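Local coordinates for protein 5,10-methylenetetrahydromethanopterin reductase (Methanopyrus kandleri, PDB 1EZW) that catalyses the reversible, coenzyme F420-dependent reduction of methylene-tetrahydromethanopterin to methyl-tetrahydromethanopterin, a step in making methane from carbon dioxide, at residues I114-V125 / Y149-G157. Sequence-based numbering, arbitrary orientation.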
ATOM      1  N   ILE A 114      20.207  10.629  31.741  1.00 28.09           N
ATOM      2  CA  ILE A 114      19.366  11.808  31.951  1.00 27.59           C
ATOM      3  C   ILE A 114      17.908  11.410  32.208  1.00 26.44           C
ATOM      4  O   ILE A 114      17.358  10.556  31.494  1.00 24.70           O
ATOM      5  CB  ILE A 114      19.366  12.709  30.693  1.00 27.78           C
ATOM      6  CG1 ILE A 114      20.796  13.091  30.297  1.00 30.16           C
ATOM      7  CG2 ILE A 114      18.497  13.954  30.953  1.00 30.18           C
ATOM      8  CD1 ILE A 114      20.919  13.716  28.919  1.00 31.25           C
ATOM      9  N   PRO A 115      17.276  11.939  33.272  1.00 26.16           N
ATOM     10  CA  PRO A 115      15.861  11.622  33.555  1.00 25.35           C
ATOM     11  C   PRO A 115      15.111  12.572  32.604  1.00 25.07           C
ATOM     12  O   PRO A 115      14.338  13.447  33.027  1.00 25.30           O
ATOM     13  CB  PRO A 115      15.732  12.007  35.035  1.00 25.36           C
ATOM     14  CG  PRO A 115      16.619  13.226  35.125  1.00 25.88           C
ATOM     15  CD  PRO A 115      17.861  12.731  34.388  1.00 26.57           C
ATOM     16  N   ILE A 116      15.342  12.376  31.301  0.50 23.68           N
ATOM     17  CA  ILE A 116      14.788  13.242  30.262  0.50 23.09           C
ATOM     18  C   ILE A 116      13.309  13.572  30.346  0.50 21.70           C
ATOM     19  O   ILE A 116      12.913  14.724  30.153  0.50 23.30           O
ATOM     20  CB  ILE A 116      15.058  12.668  28.828  0.50 23.95           C
ATOM     21  CG1 ILE A 116      16.563  12.565  28.573  0.50 24.24           C
ATOM     22  CG2 ILE A 116      14.405  13.590  27.759  0.50 24.17           C
ATOM     23  CD1 ILE A 116      16.947  12.056  27.165  0.50 25.42           C
ATOM     24  N   TRP A 117      12.499  12.577  30.663  1.00 20.19           N
ATOM     25  CA  TRP A 117      11.053  12.774  30.681  1.00 21.16           C
ATOM     26  C   TRP A 117      10.391  12.991  32.032  1.00 20.39           C
ATOM     27  O   TRP A 117       9.176  12.840  32.180  1.00 20.42           O
ATOM     28  CB  TRP A 117      10.354  11.643  29.904  1.00 20.04           C
ATOM     29  CG  TRP A 117      10.949  11.400  28.515  1.00 18.37           C
ATOM     30  CD1 TRP A 117      11.575  10.257  28.082  1.00 20.48           C
ATOM     31  CD2 TRP A 117      11.014  12.328  27.412  1.00 18.91           C
ATOM     32  NE1 TRP A 117      12.020  10.417  26.793  1.00 19.11           N
ATOM     33  CE2 TRP A 117      11.693  11.674  26.358  1.00 20.10           C
ATOM     34  CE3 TRP A 117      10.567  13.653  27.217  1.00 18.73           C
ATOM     35  CZ2 TRP A 117      11.935  12.288  25.115  1.00 18.65           C
ATOM     36  CZ3 TRP A 117      10.812  14.270  25.981  1.00 18.77           C
ATOM     37  CH2 TRP A 117      11.492  13.575  24.942  1.00 19.99           C
ATOM     38  N   ASN A 118      11.207  13.368  33.020  1.00 23.04           N
ATOM     39  CA  ASN A 118      10.668  13.727  34.334  1.00 24.48           C
ATOM     40  C   ASN A 118      11.342  15.092  34.590  1.00 25.97           C
ATOM     41  O   ASN A 118      12.395  15.173  35.222  1.00 26.90           O
ATOM     42  CB  ASN A 118      11.065  12.713  35.405  1.00 25.18           C
ATOM     43  CG  ASN A 118      10.394  13.021  36.747  1.00 27.15           C
ATOM     44  OD1 ASN A 118       9.891  14.109  36.923  1.00 31.02           O
ATOM     45  ND2 ASN A 118      10.400  12.078  37.673  1.00 31.83           N
ATOM     46  N   PRO A 119      10.734  16.177  34.086  1.00 28.82           N
ATOM     47  CA  PRO A 119      11.209  17.554  34.191  1.00 30.48           C
ATOM     48  C   PRO A 119      11.567  18.038  35.580  1.00 32.93           C
ATOM     49  O   PRO A 119      12.461  18.873  35.726  1.00 34.64           O
ATOM     50  CB  PRO A 119      10.068  18.355  33.557  1.00 32.22           C
ATOM     51  CG  PRO A 119       9.588  17.382  32.490  1.00 31.64           C
ATOM     52  CD  PRO A 119       9.451  16.160  33.353  1.00 29.37           C
ATOM     53  N   GLU A 120      10.904  17.524  36.600  1.00 33.24           N
ATOM     54  CA  GLU A 120      11.261  17.996  37.936  1.00 36.95           C
ATOM     55  C   GLU A 120      12.396  17.221  38.576  1.00 37.09           C
ATOM     56  O   GLU A 120      12.910  17.620  39.624  1.00 37.21           O
ATOM     57  CB  GLU A 120      10.036  18.020  38.848  1.00 39.57           C
ATOM     58  CG  GLU A 120       9.162  16.798  38.799  1.00 44.40           C
ATOM     59  CD  GLU A 120       7.808  17.033  39.483  1.00 47.28           C
ATOM     60  OE1 GLU A 120       7.757  17.063  40.734  1.00 49.55           O
ATOM     61  OE2 GLU A 120       6.795  17.216  38.770  1.00 47.90           O
ATOM     62  N   ALA A 121      12.816  16.127  37.952  1.00 35.23           N
ATOM     63  CA  ALA A 121      13.915  15.333  38.506  1.00 35.02           C
ATOM     64  C   ALA A 121      15.232  15.784  37.918  1.00 35.73           C
ATOM     65  O   ALA A 121      15.279  16.353  36.823  1.00 35.63           O
ATOM     66  CB  ALA A 121      13.693  13.837  38.214  1.00 35.20           C
ATOM     67  N   GLU A 122      16.318  15.532  38.635  1.00 36.15           N
ATOM     68  CA  GLU A 122      17.615  15.895  38.102  1.00 37.28           C
ATOM     69  C   GLU A 122      18.567  14.734  38.270  1.00 36.02           C
ATOM     70  O   GLU A 122      19.574  14.652  37.586  1.00 36.61           O
ATOM     71  CB  GLU A 122      18.170  17.134  38.804  1.00 39.96           C
ATOM     72  CG  GLU A 122      18.230  17.022  40.316  1.00 43.85           C
ATOM     73  CD  GLU A 122      18.782  18.284  40.965  1.00 47.24           C
ATOM     74  OE1 GLU A 122      18.253  19.385  40.673  1.00 48.49           O
ATOM     75  OE2 GLU A 122      19.730  18.168  41.772  1.00 47.97           O
ATOM     76  N   ASP A 123      18.231  13.829  39.182  1.00 35.58           N
ATOM     77  CA  ASP A 123      19.074  12.671  39.452  1.00 34.96           C
ATOM     78  C   ASP A 123      19.208  11.692  38.273  1.00 34.84           C
ATOM     79  O   ASP A 123      18.214  11.356  37.604  1.00 32.13           O
ATOM     80  CB  ASP A 123      18.504  11.896  40.637  1.00 34.48           C
ATOM     81  CG  ASP A 123      18.491  12.715  41.911  1.00 36.31           C
ATOM     82  OD1 ASP A 123      17.786  12.295  42.838  1.00 35.27           O
ATOM     83  OD2 ASP A 123      19.194  13.758  41.975  1.00 35.38           O
ATOM     84  N   GLU A 124      20.429  11.206  38.068  1.00 34.01           N
ATOM     85  CA  GLU A 124      20.706  10.221  37.014  1.00 32.04           C
ATOM     86  C   GLU A 124      19.897   8.961  37.243  1.00 31.28           C
ATOM     87  O   GLU A 124      19.622   8.577  38.369  1.00 30.23           O
ATOM     88  CB  GLU A 124      22.174   9.826  37.005  1.00 34.14           C
ATOM     89  CG  GLU A 124      23.136  10.923  36.777  1.00 37.38           C
ATOM     90  CD  GLU A 124      24.522  10.370  36.564  1.00 37.06           C
ATOM     91  OE1 GLU A 124      24.865   9.353  37.202  1.00 37.59           O
ATOM     92  OE2 GLU A 124      25.259  10.956  35.760  1.00 41.65           O
ATOM     93  N   VAL A 125      19.559   8.277  36.154  1.00 28.86           N
ATOM     94  CA  VAL A 125      18.757   7.075  36.228  1.00 28.67           C
ATOM     95  C   VAL A 125      19.469   6.005  35.419  1.00 28.73           C
ATOM     96  O   VAL A 125      19.943   6.274  34.306  1.00 29.21           O
ATOM     97  CB  VAL A 125      17.347   7.315  35.590  1.00 29.45           C
ATOM     98  CG1 VAL A 125      16.513   6.039  35.658  1.00 28.79           C
ATOM     99  CG2 VAL A 125      16.619   8.432  36.303  1.00 30.42           C
ATOM    100  N   TYR A 149       1.805   7.475  35.395  1.00 24.24           N
ATOM    101  CA  TYR A 149       3.022   6.864  35.882  1.00 26.63           C
ATOM    102  C   TYR A 149       4.040   7.879  36.339  1.00 26.93           C
ATOM    103  O   TYR A 149       4.371   8.825  35.632  1.00 26.28           O
ATOM    104  CB  TYR A 149       3.639   5.976  34.775  1.00 27.60           C
ATOM    105  CG  TYR A 149       4.788   5.160  35.284  1.00 28.72           C
ATOM    106  CD1 TYR A 149       4.562   4.032  36.050  1.00 32.10           C
ATOM    107  CD2 TYR A 149       6.104   5.567  35.073  1.00 29.17           C
ATOM    108  CE1 TYR A 149       5.626   3.305  36.604  1.00 33.81           C
ATOM    109  CE2 TYR A 149       7.179   4.854  35.618  1.00 30.22           C
ATOM    110  CZ  TYR A 149       6.929   3.725  36.379  1.00 33.94           C
ATOM    111  OH  TYR A 149       7.969   2.987  36.899  1.00 35.41           O
ATOM    112  N   GLU A 150       4.558   7.672  37.546  1.00 27.67           N
ATOM    113  CA  GLU A 150       5.552   8.574  38.078  1.00 29.35           C
ATOM    114  C   GLU A 150       6.791   7.770  38.427  1.00 29.36           C
ATOM    115  O   GLU A 150       6.827   7.082  39.447  1.00 31.43           O
ATOM    116  CB  GLU A 150       5.016   9.296  39.319  1.00 32.54           C
ATOM    117  CG  GLU A 150       6.079  10.178  39.953  1.00 38.71           C
ATOM    118  CD  GLU A 150       5.521  11.166  40.971  1.00 41.47           C
ATOM    119  OE1 GLU A 150       6.343  11.857  41.617  1.00 45.43           O
ATOM    120  OE2 GLU A 150       4.275  11.265  41.108  1.00 44.37           O
ATOM    121  N   GLY A 151       7.811   7.845  37.584  1.00 27.21           N
ATOM    122  CA  GLY A 151       9.015   7.083  37.860  1.00 27.54           C
ATOM    123  C   GLY A 151      10.156   8.056  38.001  1.00 25.62           C
ATOM    124  O   GLY A 151       9.922   9.261  38.162  1.00 27.93           O
ATOM    125  N   LYS A 152      11.387   7.555  37.932  1.00 26.24           N
ATOM    126  CA  LYS A 152      12.578   8.384  38.026  1.00 25.84           C
ATOM    127  C   LYS A 152      12.959   8.990  36.688  1.00 24.71           C
ATOM    128  O   LYS A 152      13.558  10.050  36.632  1.00 25.27           O
ATOM    129  CB  LYS A 152      13.811   7.561  38.461  1.00 29.59           C
ATOM    130  CG  LYS A 152      13.695   6.745  39.749  1.00 34.10           C
ATOM    131  CD  LYS A 152      14.955   5.824  39.919  1.00 39.08           C
ATOM    132  CE  LYS A 152      16.233   6.533  40.485  1.00 42.88           C
ATOM    133  NZ  LYS A 152      16.905   7.649  39.734  1.00 44.46           N
ATOM    134  N   TYR A 153      12.630   8.307  35.587  0.65 23.29           N
ATOM    135  CA  TYR A 153      13.008   8.791  34.252  0.65 22.16           C
ATOM    136  C   TYR A 153      11.821   9.411  33.504  0.65 20.81           C
ATOM    137  O   TYR A 153      12.003  10.278  32.670  0.65 20.73           O
ATOM    138  CB  TYR A 153      13.658   7.625  33.456  0.65 21.22           C
ATOM    139  CG  TYR A 153      13.169   7.437  32.021  0.65 21.81           C
ATOM    140  CD1 TYR A 153      13.831   8.034  30.938  0.65 21.11           C
ATOM    141  CD2 TYR A 153      12.025   6.684  31.765  0.65 21.18           C
ATOM    142  CE1 TYR A 153      13.352   7.874  29.629  0.65 22.01           C
ATOM    143  CE2 TYR A 153      11.539   6.524  30.448  0.65 21.24           C
ATOM    144  CZ  TYR A 153      12.205   7.117  29.405  0.65 19.43           C
ATOM    145  OH  TYR A 153      11.681   6.955  28.122  0.65 19.86           O
ATOM    146  N   VAL A 154      10.609   8.986  33.821  1.00 21.04           N
ATOM    147  CA  VAL A 154       9.455   9.586  33.170  1.00 21.89           C
ATOM    148  C   VAL A 154       8.363   9.772  34.201  1.00 22.74           C
ATOM    149  O   VAL A 154       8.113   8.891  35.032  1.00 24.08           O
ATOM    150  CB  VAL A 154       8.914   8.704  31.968  1.00 22.18           C
ATOM    151  CG1 VAL A 154       8.538   7.291  32.434  1.00 20.60           C
ATOM    152  CG2 VAL A 154       7.710   9.390  31.362  1.00 22.51           C
ATOM    153  N   LYS A 155       7.739  10.944  34.162  1.00 22.97           N
ATOM    154  CA  LYS A 155       6.603  11.231  35.020  1.00 23.63           C
ATOM    155  C   LYS A 155       5.538  11.808  34.092  1.00 22.39           C
ATOM    156  O   LYS A 155       5.743  12.824  33.459  1.00 23.61           O
ATOM    157  CB  LYS A 155       6.947  12.239  36.135  1.00 24.33           C
ATOM    158  CG  LYS A 155       5.701  12.572  36.973  1.00 27.93           C
ATOM    159  CD  LYS A 155       6.025  13.590  38.101  1.00 31.60           C
ATOM    160  CE  LYS A 155       4.733  13.959  38.849  1.00 35.58           C
ATOM    161  NZ  LYS A 155       5.001  14.763  40.075  1.00 39.45           N
ATOM    162  N   THR A 156       4.402  11.140  34.000  1.00 23.58           N
ATOM    163  CA  THR A 156       3.335  11.631  33.130  1.00 23.60           C
ATOM    164  C   THR A 156       2.279  12.351  33.951  1.00 24.22           C
ATOM    165  O   THR A 156       2.323  12.350  35.202  1.00 24.01           O
ATOM    166  CB  THR A 156       2.598  10.472  32.443  1.00 24.48           C
ATOM    167  OG1 THR A 156       1.827   9.738  33.403  1.00 23.97           O
ATOM    168  CG2 THR A 156       3.588   9.510  31.783  1.00 23.61           C
ATOM    169  N   GLY A 157       1.361  13.002  33.246  1.00 24.44           N
ATOM    170  CA  GLY A 157       0.194  13.588  33.875  1.00 23.86           C
ATOM    171  C   GLY A 157      -0.844  12.480  33.698  1.00 23.24           C
ATOM    172  O   GLY A 157      -0.498  11.300  33.675  1.00 24.41           O
TER
HETATM  173  O   HOH W   1      15.579  10.754  38.452  1.00 28.24           O
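Asn118 reaches across to Gly151 and Lys155. Asn118 CB lies 3.8 Å from both Lys152 O and Tyr153 O; CG, anti to the backbone N (chi1 -175°), rests against Lys155 CB; at the tip OD1 stays beside that same CB, while ND2 gives a weak, bent hydrogen bond to Gly151 O at 2.9 Å. With an alanine at Asn118, Gly151 O would probably lose this amide donor and a gap would open beside Lys155 CB. One residue back, Trp117 and Val154 form a single beta bridge, Lys155 N donating to Trp117 O (3.1 Å). The Trp117 and Tyr153 side chains run side by side as an oblique pair, planes at 80° and Trp117 CD1 3.4 Å from Tyr153 CE1; Trp117 NE1 and Tyr153 OH both bond to Pro68 O. The extended Lys155 brings NZ to Glu120 OE2 (3.3 Å) and, within its own loop, to Glu150. Lys152, bent at its last two torsions, brings NZ to Glu124 O in a weak bond, and a water joins Asp123 O to Lys152 O. Two loops flanking helix 127-142 of the TIM barrel, where Ile116 and Trp117 also pack on the second subunit, are thus joined mainly through backbone carbonyls, Lys155 probably easing repulsion between two glutamates.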